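Local coordinates for protein diol-dehydratase (Roseburia inulinivorans, PDB 5I2A) that dehydrates 1,2-propanediol as a B12-independent glycyl radical enzyme related to pyruvate formate-lyase, at residues Val19-Ala24 with Ile68-Leu73; Glu230-Glu235 with Glu243-Ala248; Phe271-Leu276 with Val321-Leu326; Glu314-Ile319 with Ile368-His373. One frame throughout, in Å; residues are numbered along the deposited sequence.

Contact 1. Residues Val19-Ala24 with Ile68-Leu73; sequences VDHLYA and IRPEEL
H21 meets R69 and P70 because its CG stands trans to the backbone N (chi1 -179°), which carries the imidazole off the last turns of helix 14-22 and out to the loop 68-73. R69 answers with CG turned beside its own backbone N and a chain extended from CG to NE, which lays its methylenes across the path of the ring at about a right angle. P70 CD sits over one face of the imidazole, displaced toward the rim, 4.1 Å from the ring centroid of H21; this is a CH-pi contact. R69 CD comes instead to the edge of the ring, near its plane, 3.9 Å from H21 CD2. Beyond that edge one water joins the two polar ends, lying 2.9 Å from H21 NE2 and accepting a hydrogen bond from R69 NH1. The loop keeps its shape through a type II turn from R69 to E72, and the backbone N of R69 also donates to E72 OE1 at 3.0 Å, meeting it from above the carboxylate plane. The guanidinium is taken up further by the carbonyls of T79 and I80 and by a salt bridge to D325, while E72 OE2 pairs with K322. The helix end and loop are thus joined by carbon contacts and a shared water; the buried arginine charge is probably offset by D325, which it shares with K322, and H21 is linked to it through the water.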
# COMPACT_ATOMS: atom_id res chain seq x y z
N VAL A 19 3.05 31.57 32.90
CA VAL A 19 4.40 31.17 32.52
C VAL A 19 5.12 30.38 33.62
O VAL A 19 5.65 29.29 33.36
CB VAL A 19 5.24 32.40 32.13
CG1 VAL A 19 6.70 32.04 32.07
CG2 VAL A 19 4.76 32.94 30.78
N ASP A 20 5.12 30.91 34.84
CA ASP A 20 5.79 30.24 35.95
C ASP A 20 5.23 28.84 36.19
O ASP A 20 5.95 27.93 36.54
CB ASP A 20 5.67 31.07 37.24
CG ASP A 20 6.46 32.36 37.18
OD1 ASP A 20 7.42 32.46 36.38
OD2 ASP A 20 6.13 33.29 37.93
N HIS A 21 3.92 28.69 36.00
CA HIS A 21 3.31 27.38 36.15
C HIS A 21 3.88 26.37 35.14
O HIS A 21 4.15 25.23 35.49
CB HIS A 21 1.80 27.47 36.02
CG HIS A 21 1.10 26.16 36.20
ND1 HIS A 21 1.09 25.48 37.40
CD2 HIS A 21 0.41 25.38 35.32
CE1 HIS A 21 0.40 24.36 37.26
NE2 HIS A 21 -0.01 24.27 36.01
N LEU A 22 4.08 26.78 33.89
CA LEU A 22 4.66 25.87 32.88
C LEU A 22 5.97 25.30 33.37
O LEU A 22 6.27 24.14 33.14
CB LEU A 22 4.90 26.57 31.53
CG LEU A 22 3.69 27.01 30.71
CD1 LEU A 22 4.12 27.32 29.26
CD2 LEU A 22 2.59 25.95 30.73
N TYR A 23 6.76 26.13 34.04
CA TYR A 23 8.12 25.74 34.34
C TYR A 23 8.36 25.32 35.80
O TYR A 23 9.49 25.11 36.20
CB TYR A 23 9.07 26.89 33.97
CG TYR A 23 9.25 27.06 32.47
CD1 TYR A 23 8.36 27.80 31.70
CD2 TYR A 23 10.32 26.45 31.82
CE1 TYR A 23 8.53 27.94 30.31
CE2 TYR A 23 10.50 26.58 30.44
CZ TYR A 23 9.60 27.32 29.70
OH TYR A 23 9.80 27.44 28.33
N ALA A 24 7.29 25.15 36.58
CA ALA A 24 7.43 24.82 38.00
C ALA A 24 8.10 23.47 38.20
O ALA A 24 8.82 23.28 39.17
CB ALA A 24 6.07 24.85 38.69
N ILE A 68 -7.61 21.77 32.65
CA ILE A 68 -7.60 23.21 32.46
C ILE A 68 -6.68 23.79 33.51
O ILE A 68 -6.92 23.61 34.71
CB ILE A 68 -9.01 23.82 32.56
CG1 ILE A 68 -9.87 23.30 31.41
CG2 ILE A 68 -8.96 25.36 32.58
CD1 ILE A 68 -11.26 23.94 31.32
N ARG A 69 -5.60 24.43 33.08
CA ARG A 69 -4.57 24.87 34.01
C ARG A 69 -5.04 26.17 34.68
O ARG A 69 -5.90 26.87 34.14
CB ARG A 69 -3.22 25.06 33.29
CG ARG A 69 -2.81 23.88 32.39
CD ARG A 69 -1.30 23.89 32.18
NE ARG A 69 -0.83 22.88 31.23
CZ ARG A 69 -0.73 21.58 31.50
NH1 ARG A 69 -1.09 21.10 32.69
NH2 ARG A 69 -0.29 20.75 30.57
N PRO A 70 -4.50 26.49 35.87
CA PRO A 70 -4.96 27.68 36.61
C PRO A 70 -4.92 28.94 35.75
O PRO A 70 -3.90 29.22 35.11
CB PRO A 70 -3.97 27.77 37.78
CG PRO A 70 -3.54 26.34 38.01
CD PRO A 70 -3.47 25.74 36.62
N GLU A 71 -6.06 29.62 35.67
CA GLU A 71 -6.19 30.93 35.02
C GLU A 71 -6.16 30.90 33.49
O GLU A 71 -6.22 31.96 32.87
CB GLU A 71 -5.11 31.89 35.53
CG GLU A 71 -5.18 32.18 37.03
CD GLU A 71 -4.34 33.38 37.44
OE1 GLU A 71 -4.79 34.52 37.23
OE2 GLU A 71 -3.22 33.18 37.95
N GLU A 72 -6.07 29.72 32.89
CA GLU A 72 -6.08 29.64 31.43
C GLU A 72 -7.35 30.27 30.87
O GLU A 72 -8.43 30.06 31.40
CB GLU A 72 -5.96 28.19 30.96
CG GLU A 72 -4.53 27.67 30.93
CD GLU A 72 -4.41 26.30 30.27
OE1 GLU A 72 -5.39 25.53 30.32
OE2 GLU A 72 -3.32 26.00 29.73
N LEU A 73 -7.21 31.08 29.83
CA LEU A 73 -8.37 31.53 29.07
C LEU A 73 -8.56 30.64 27.83
O LEU A 73 -9.68 30.26 27.50
CB LEU A 73 -8.21 32.99 28.65
CG LEU A 73 -8.18 34.04 29.78
CD1 LEU A 73 -7.91 35.42 29.22
CD2 LEU A 73 -9.50 34.04 30.56
O HOH W 1 -1.86 22.13 35.34

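Contact 2. Residues Glu230-Glu235 with Glu243-Ala248; sequences EMAEKE and ELLTIA
L244 is the bump of this contact: its CD1 methyl presses into a shallow hollow formed by the end of helix 200-233 and the turn that follows it. The methyl lies 3.8 Å from A232 N and 3.9 Å from M231 C, so it rests on main chain as much as on side chain. M231 CB and E235 CB flank the methyl, 4.0 and 4.1 Å from L244 CD1. The L244 chi1 of -73°, with CG beside the backbone N, helps turn the isobutyl group into that hollow. A smaller bump points the other way. A232 CB fits between two neighbouring leucines, 3.8 Å from L244 CB and 3.9 Å from L245 CD2, and with only a methyl at this position the CA atoms of A232 and L244 approach to 5.5 Å. Together the segments form the closed end of an alpha-alpha hairpin, helices 200-233 and 238-253 being joined by a very short connection. E235 gives the interface its CB alone, since its carboxylate bends off to accept a hydrogen bond from D237 N in the turn. Beyond this contact the M231 side chain touches I68 of loop 68-73. Every contact across the pair made by side chains is therefore carbon on carbon or carbon on main chain, and the hairpin is closed here by shape and dispersion, with the E235 carboxylate turned to the backbone N-H of D237.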
# COMPACT_ATOMS: atom_id res chain seq x y z
N GLU A 230 -18.11 22.00 34.92
CA GLU A 230 -17.95 21.37 36.22
C GLU A 230 -17.03 22.18 37.13
O GLU A 230 -17.26 22.27 38.34
CB GLU A 230 -17.43 19.94 36.05
CG GLU A 230 -18.37 19.05 35.24
CD GLU A 230 -17.80 17.67 34.95
OE1 GLU A 230 -16.61 17.43 35.22
OE2 GLU A 230 -18.56 16.81 34.46
N MET A 231 -16.00 22.79 36.55
CA MET A 231 -15.08 23.59 37.35
C MET A 231 -15.75 24.88 37.79
O MET A 231 -15.55 25.34 38.92
CB MET A 231 -13.79 23.89 36.58
CG MET A 231 -12.88 22.68 36.41
SD MET A 231 -11.47 22.98 35.33
CE MET A 231 -10.54 24.18 36.28
N ALA A 232 -16.55 25.46 36.91
CA ALA A 232 -17.27 26.68 37.22
C ALA A 232 -18.18 26.46 38.42
O ALA A 232 -18.29 27.33 39.28
CB ALA A 232 -18.07 27.16 36.03
N GLU A 233 -18.80 25.29 38.49
CA GLU A 233 -19.74 25.01 39.56
C GLU A 233 -19.06 24.99 40.93
O GLU A 233 -19.68 25.31 41.93
CB GLU A 233 -20.48 23.69 39.30
CG GLU A 233 -21.64 23.40 40.24
CD GLU A 233 -22.71 24.49 40.24
OE1 GLU A 233 -23.37 24.68 41.29
OE2 GLU A 233 -22.90 25.16 39.20
N LYS A 234 -17.78 24.64 40.99
CA LYS A 234 -17.10 24.59 42.28
C LYS A 234 -16.09 25.73 42.47
O LYS A 234 -15.29 25.71 43.39
CB LYS A 234 -16.40 23.24 42.47
CG LYS A 234 -15.33 22.95 41.45
CD LYS A 234 -14.67 21.59 41.68
CE LYS A 234 -15.62 20.43 41.40
NZ LYS A 234 -14.96 19.11 41.59
N GLU A 235 -16.15 26.73 41.59
CA GLU A 235 -15.24 27.87 41.67
C GLU A 235 -15.83 28.96 42.57
O GLU A 235 -16.91 29.48 42.30
CB GLU A 235 -14.95 28.42 40.27
CG GLU A 235 -14.05 29.65 40.23
CD GLU A 235 -12.72 29.44 40.94
OE1 GLU A 235 -12.02 28.46 40.65
OE2 GLU A 235 -12.39 30.25 41.82
N GLU A 243 -15.10 33.28 33.82
CA GLU A 243 -14.13 32.95 32.79
C GLU A 243 -14.36 31.51 32.35
O GLU A 243 -14.38 31.21 31.16
CB GLU A 243 -12.69 33.17 33.27
CG GLU A 243 -12.32 34.65 33.35
CD GLU A 243 -10.94 34.88 33.93
OE1 GLU A 243 -10.31 33.90 34.36
OE2 GLU A 243 -10.48 36.04 33.94
N LEU A 244 -14.57 30.63 33.32
CA LEU A 244 -14.83 29.22 33.05
C LEU A 244 -16.12 29.04 32.27
O LEU A 244 -16.19 28.20 31.37
CB LEU A 244 -14.88 28.43 34.35
CG LEU A 244 -13.50 28.22 34.99
CD1 LEU A 244 -13.62 27.84 36.46
CD2 LEU A 244 -12.70 27.16 34.23
N LEU A 245 -17.14 29.83 32.60
CA LEU A 245 -18.41 29.72 31.89
C LEU A 245 -18.27 30.19 30.45
O LEU A 245 -18.92 29.65 29.56
CB LEU A 245 -19.52 30.51 32.60
CG LEU A 245 -20.08 29.90 33.89
CD1 LEU A 245 -21.01 30.90 34.56
CD2 LEU A 245 -20.82 28.59 33.60
N THR A 246 -17.43 31.19 30.22
CA THR A 246 -17.16 31.64 28.85
C THR A 246 -16.43 30.53 28.07
O THR A 246 -16.78 30.25 26.93
CB THR A 246 -16.34 32.94 28.81
OG1 THR A 246 -17.11 34.01 29.38
CG2 THR A 246 -15.98 33.30 27.37
N ILE A 247 -15.45 29.91 28.71
CA ILE A 247 -14.71 28.80 28.11
C ILE A 247 -15.68 27.70 27.65
O ILE A 247 -15.57 27.20 26.53
CB ILE A 247 -13.64 28.22 29.09
CG1 ILE A 247 -12.49 29.20 29.25
CG2 ILE A 247 -13.09 26.92 28.58
CD1 ILE A 247 -11.54 28.83 30.37
N ALA A 248 -16.64 27.37 28.50
CA ALA A 248 -17.62 26.34 28.17
C ALA A 248 -18.44 26.73 26.95
O ALA A 248 -18.68 25.89 26.08
CB ALA A 248 -18.54 26.06 29.35

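Contact 3. Residues Phe271-Leu276 with Val321-Leu326; sequences FIQQVL and VKLNDL
Q273 and L323 cross at about a right angle where the last turn of helix 309-323 packs on helix 262-279, a buried helix-helix contact within the pyruvate formate lyase-like region. The CG of Q273 lies trans to its backbone N and the chain then bends (chi2 71°), which sets both CG and the amide nitrogen against one leucine methyl: L323 CD2 is 4.0 Å from Q273 NE2. That buried amide is well supplied with partners, OE1 bonding to Y171 and NE2 to the side chain of Q345 and the carbonyl of I285. Q345 also donates to L323 O, so one glutamine links both helices from outside. At the next residue of helix 262-279, Q274, L326 reaches in from the loop after helix 309-323 with both methyls. Its CD2 comes alongside the aliphatic part of Q274, 4.3 Å from CG, while CD1 faces the main chain. Behind this layer K322 NZ forms a salt bridge with D325 OD2 at 2.9 Å, reaching the anti side of the carboxylate; it bridges the helix end to the residues after it. Within segment 271-276 the closest atom to L326 is Q274 CA, 4.2 Å from CD1.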
# COMPACT_ATOMS: atom_id res chain seq x y z
N PHE A 271 -7.05 24.66 19.31
CA PHE A 271 -7.44 23.25 19.21
C PHE A 271 -6.83 22.59 17.97
O PHE A 271 -6.34 21.47 18.03
CB PHE A 271 -8.97 23.11 19.21
CG PHE A 271 -9.58 23.06 20.60
CD1 PHE A 271 -8.96 22.36 21.63
CD2 PHE A 271 -10.77 23.72 20.88
CE1 PHE A 271 -9.52 22.31 22.90
CE2 PHE A 271 -11.34 23.67 22.15
CZ PHE A 271 -10.72 22.97 23.16
N ILE A 272 -6.82 23.30 16.84
CA ILE A 272 -6.23 22.74 15.63
C ILE A 272 -4.71 22.58 15.82
O ILE A 272 -4.17 21.51 15.54
CB ILE A 272 -6.52 23.61 14.40
CG1 ILE A 272 -8.03 23.68 14.14
CG2 ILE A 272 -5.81 23.03 13.19
CD1 ILE A 272 -8.71 22.29 14.03
N GLN A 273 -4.05 23.62 16.32
CA GLN A 273 -2.62 23.58 16.61
C GLN A 273 -2.26 22.40 17.51
O GLN A 273 -1.25 21.73 17.30
CB GLN A 273 -2.14 24.88 17.27
CG GLN A 273 -0.63 24.97 17.47
CD GLN A 273 0.14 25.15 16.16
OE1 GLN A 273 -0.45 25.46 15.11
NE2 GLN A 273 1.46 24.98 16.21
N GLN A 274 -3.09 22.17 18.52
CA GLN A 274 -2.84 21.12 19.48
C GLN A 274 -3.09 19.72 18.92
O GLN A 274 -2.21 18.86 19.01
CB GLN A 274 -3.69 21.33 20.74
CG GLN A 274 -3.38 20.32 21.84
CD GLN A 274 -4.49 20.20 22.87
OE1 GLN A 274 -5.53 20.85 22.77
NE2 GLN A 274 -4.27 19.36 23.88
N VAL A 275 -4.26 19.48 18.34
CA VAL A 275 -4.61 18.10 18.00
C VAL A 275 -3.79 17.57 16.83
O VAL A 275 -3.56 16.37 16.74
CB VAL A 275 -6.12 17.92 17.68
CG1 VAL A 275 -6.97 18.27 18.90
CG2 VAL A 275 -6.53 18.72 16.43
N LEU A 276 -3.32 18.46 15.95
CA LEU A 276 -2.41 18.06 14.88
C LEU A 276 -1.20 17.35 15.48
O LEU A 276 -0.68 16.41 14.89
CB LEU A 276 -1.96 19.26 14.04
CG LEU A 276 -2.99 19.81 13.05
CD1 LEU A 276 -2.51 21.13 12.48
CD2 LEU A 276 -3.29 18.81 11.92
N VAL A 321 1.67 31.55 25.46
CA VAL A 321 2.02 30.66 26.57
C VAL A 321 1.71 29.20 26.22
O VAL A 321 2.55 28.31 26.40
CB VAL A 321 1.30 31.04 27.88
CG1 VAL A 321 1.54 29.99 28.96
CG2 VAL A 321 1.78 32.41 28.36
N LYS A 322 0.52 28.96 25.69
CA LYS A 322 0.12 27.62 25.31
C LYS A 322 1.08 26.97 24.31
O LYS A 322 1.39 25.80 24.43
CB LYS A 322 -1.31 27.63 24.75
CG LYS A 322 -2.40 27.77 25.83
CD LYS A 322 -2.97 26.40 26.28
CE LYS A 322 -1.94 25.55 27.00
NZ LYS A 322 -2.50 24.35 27.67
N LEU A 323 1.57 27.75 23.35
CA LEU A 323 2.52 27.24 22.37
C LEU A 323 3.78 26.68 23.02
O LEU A 323 4.44 25.83 22.44
CB LEU A 323 2.89 28.34 21.36
CG LEU A 323 1.81 28.61 20.30
CD1 LEU A 323 1.99 30.00 19.66
CD2 LEU A 323 1.85 27.53 19.21
N ASN A 324 4.12 27.15 24.23
CA ASN A 324 5.23 26.58 24.99
C ASN A 324 4.85 25.42 25.90
O ASN A 324 5.72 24.78 26.49
CB ASN A 324 5.91 27.67 25.82
CG ASN A 324 6.58 28.70 24.97
OD1 ASN A 324 7.76 28.57 24.63
ND2 ASN A 324 5.83 29.73 24.58
N ASP A 325 3.56 25.14 26.01
CA ASP A 325 3.11 24.02 26.84
C ASP A 325 3.34 22.67 26.14
O ASP A 325 3.55 21.64 26.78
CB ASP A 325 1.63 24.17 27.19
CG ASP A 325 1.19 23.25 28.33
OD1 ASP A 325 2.04 22.78 29.11
OD2 ASP A 325 -0.03 23.02 28.45
N LEU A 326 3.31 22.67 24.81
CA LEU A 326 3.52 21.44 24.04
C LEU A 326 5.01 21.11 23.99
O LEU A 326 5.86 22.01 24.03
CB LEU A 326 2.93 21.59 22.63
CG LEU A 326 1.42 21.91 22.58
CD1 LEU A 326 0.95 22.01 21.14
CD2 LEU A 326 0.62 20.85 23.34

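Contact 4. Residues Glu314-Ile319 with Ile368-His373; sequences ELIDCI and ITASEH
D317 OD2 accepts a hydrogen bond from H373 ND1 at 2.5 Å, a notably short separation whose exact value should be read with caution. The bond is fairly straight, 160° at the hydrogen, and lies close to the imidazole plane while meeting the syn side of the carboxylate. The two flat groups are nevertheless turned steeply against each other, their planes 79° apart, so the carboxylate meets the ring edge through a single oxygen. In both residues CG lies beside the backbone N, a setting that leads the two groups to the same spot between the helices. The other oxygen, D317 OD1, faces A370 and comes within 3.1 Å of its CB, a tight approach; Q313, one turn earlier on the same helix as D317, donates to this oxygen. Thus Q313 and H373 hold the carboxylate from two ends and fix its rotation. T369 CG2 lies over one face of the H373 ring, from the preceding turn of its helix. Beside the polar pair, I316 CG2 packs on A370 CB at 3.6 Å. The small alanine lets helices 309-323 and 362-374 come close at the crossing, where the axes of segments 314-319 and 368-373 pass 9.0 Å apart with a crossing angle of -62°. With ND1 donating, the buried aspartate is satisfied at both oxygens, and its negative charge could raise the tendency of the imidazole to take up a proton, though ND1 donates in either state; the bond ties the two helices together.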
# COMPACT_ATOMS: atom_id res chain seq x y z
N GLU A 314 -4.44 40.05 25.71
CA GLU A 314 -4.36 39.03 26.75
C GLU A 314 -4.60 37.64 26.16
O GLU A 314 -3.91 36.68 26.52
CB GLU A 314 -5.38 39.30 27.86
CG GLU A 314 -5.17 38.40 29.08
CD GLU A 314 -6.13 38.72 30.22
OE1 GLU A 314 -7.19 39.32 29.96
OE2 GLU A 314 -5.83 38.35 31.37
N LEU A 315 -5.56 37.54 25.24
CA LEU A 315 -5.85 36.27 24.58
C LEU A 315 -4.65 35.78 23.76
O LEU A 315 -4.28 34.62 23.82
CB LEU A 315 -7.09 36.39 23.69
CG LEU A 315 -8.45 36.50 24.39
CD1 LEU A 315 -9.53 36.91 23.40
CD2 LEU A 315 -8.83 35.20 25.09
N ILE A 316 -4.05 36.69 23.00
CA ILE A 316 -2.90 36.35 22.18
C ILE A 316 -1.73 35.93 23.08
O ILE A 316 -1.05 34.93 22.80
CB ILE A 316 -2.50 37.52 21.28
CG1 ILE A 316 -3.61 37.80 20.26
CG2 ILE A 316 -1.19 37.22 20.57
CD1 ILE A 316 -3.39 39.06 19.41
N ASP A 317 -1.51 36.67 24.16
CA ASP A 317 -0.49 36.31 25.14
C ASP A 317 -0.73 34.89 25.67
O ASP A 317 0.20 34.11 25.86
CB ASP A 317 -0.45 37.30 26.30
CG ASP A 317 0.10 38.67 25.90
OD1 ASP A 317 0.56 38.84 24.75
OD2 ASP A 317 0.08 39.58 26.75
N CYS A 318 -2.00 34.57 25.93
CA CYS A 318 -2.35 33.24 26.41
C CYS A 318 -1.99 32.15 25.38
O CYS A 318 -1.50 31.09 25.74
CB CYS A 318 -3.84 33.17 26.76
SG CYS A 318 -4.27 33.93 28.38
N ILE A 319 -2.21 32.44 24.09
CA ILE A 319 -1.84 31.50 23.03
C ILE A 319 -0.32 31.32 22.98
O ILE A 319 0.16 30.20 22.83
CB ILE A 319 -2.37 31.95 21.67
CG1 ILE A 319 -3.89 31.82 21.65
CG2 ILE A 319 -1.74 31.14 20.51
CD1 ILE A 319 -4.52 32.41 20.43
N ILE A 368 4.04 40.77 17.89
CA ILE A 368 5.35 41.16 18.38
C ILE A 368 5.30 41.48 19.89
O ILE A 368 6.18 41.08 20.65
CB ILE A 368 5.88 42.38 17.60
CG1 ILE A 368 6.10 42.02 16.13
CG2 ILE A 368 7.16 42.89 18.21
CD1 ILE A 368 6.51 43.18 15.26
N THR A 369 4.25 42.16 20.32
CA THR A 369 4.08 42.50 21.73
C THR A 369 3.94 41.23 22.56
O THR A 369 4.50 41.13 23.66
CB THR A 369 2.85 43.42 21.94
OG1 THR A 369 3.08 44.69 21.32
CG2 THR A 369 2.59 43.64 23.43
N ALA A 370 3.21 40.26 22.04
CA ALA A 370 2.99 39.03 22.78
C ALA A 370 4.32 38.30 23.03
O ALA A 370 4.53 37.75 24.11
CB ALA A 370 2.00 38.12 22.06
N SER A 371 5.21 38.32 22.06
CA SER A 371 6.55 37.75 22.26
C SER A 371 7.32 38.49 23.37
O SER A 371 8.07 37.89 24.12
CB SER A 371 7.34 37.81 20.95
OG SER A 371 6.82 36.90 20.00
N GLU A 372 7.12 39.80 23.46
CA GLU A 372 7.77 40.59 24.51
C GLU A 372 7.12 40.30 25.87
O GLU A 372 7.81 40.12 26.86
CB GLU A 372 7.70 42.08 24.18
CG GLU A 372 8.52 42.97 25.06
CD GLU A 372 8.72 44.36 24.46
OE1 GLU A 372 7.89 44.77 23.61
OE2 GLU A 372 9.71 45.03 24.81
N HIS A 373 5.80 40.23 25.89
CA HIS A 373 5.05 39.94 27.11
C HIS A 373 5.40 38.57 27.70
O HIS A 373 5.74 38.46 28.88
CB HIS A 373 3.54 39.98 26.84
CG HIS A 373 2.97 41.36 26.77
ND1 HIS A 373 1.62 41.60 26.58
CD2 HIS A 373 3.55 42.58 26.84
CE1 HIS A 373 1.40 42.90 26.56
NE2 HIS A 373 2.56 43.52 26.71

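From the N terminus, contact 1 comes first, closing a loop of 43 residues by bringing the end of helix 14-22 to the loop at 68-73. Contact 2 follows in series and is the most local, a hairpin of helices 200-233 and 238-253. Contacts 3 and 4 then cross along the chain: 271-276, 314-319, 321-326 and 368-373 come in that order, and both contacts use helix 309-323, which packs on helix 262-279 and on helix 362-374. The loop at 68-73 is the common neighbour in space, touching segments of contacts 2, 3 and 4, whereas contact 2 stays about 7 Å from contact 3 and about 6 Å from contact 4 at nearest atoms.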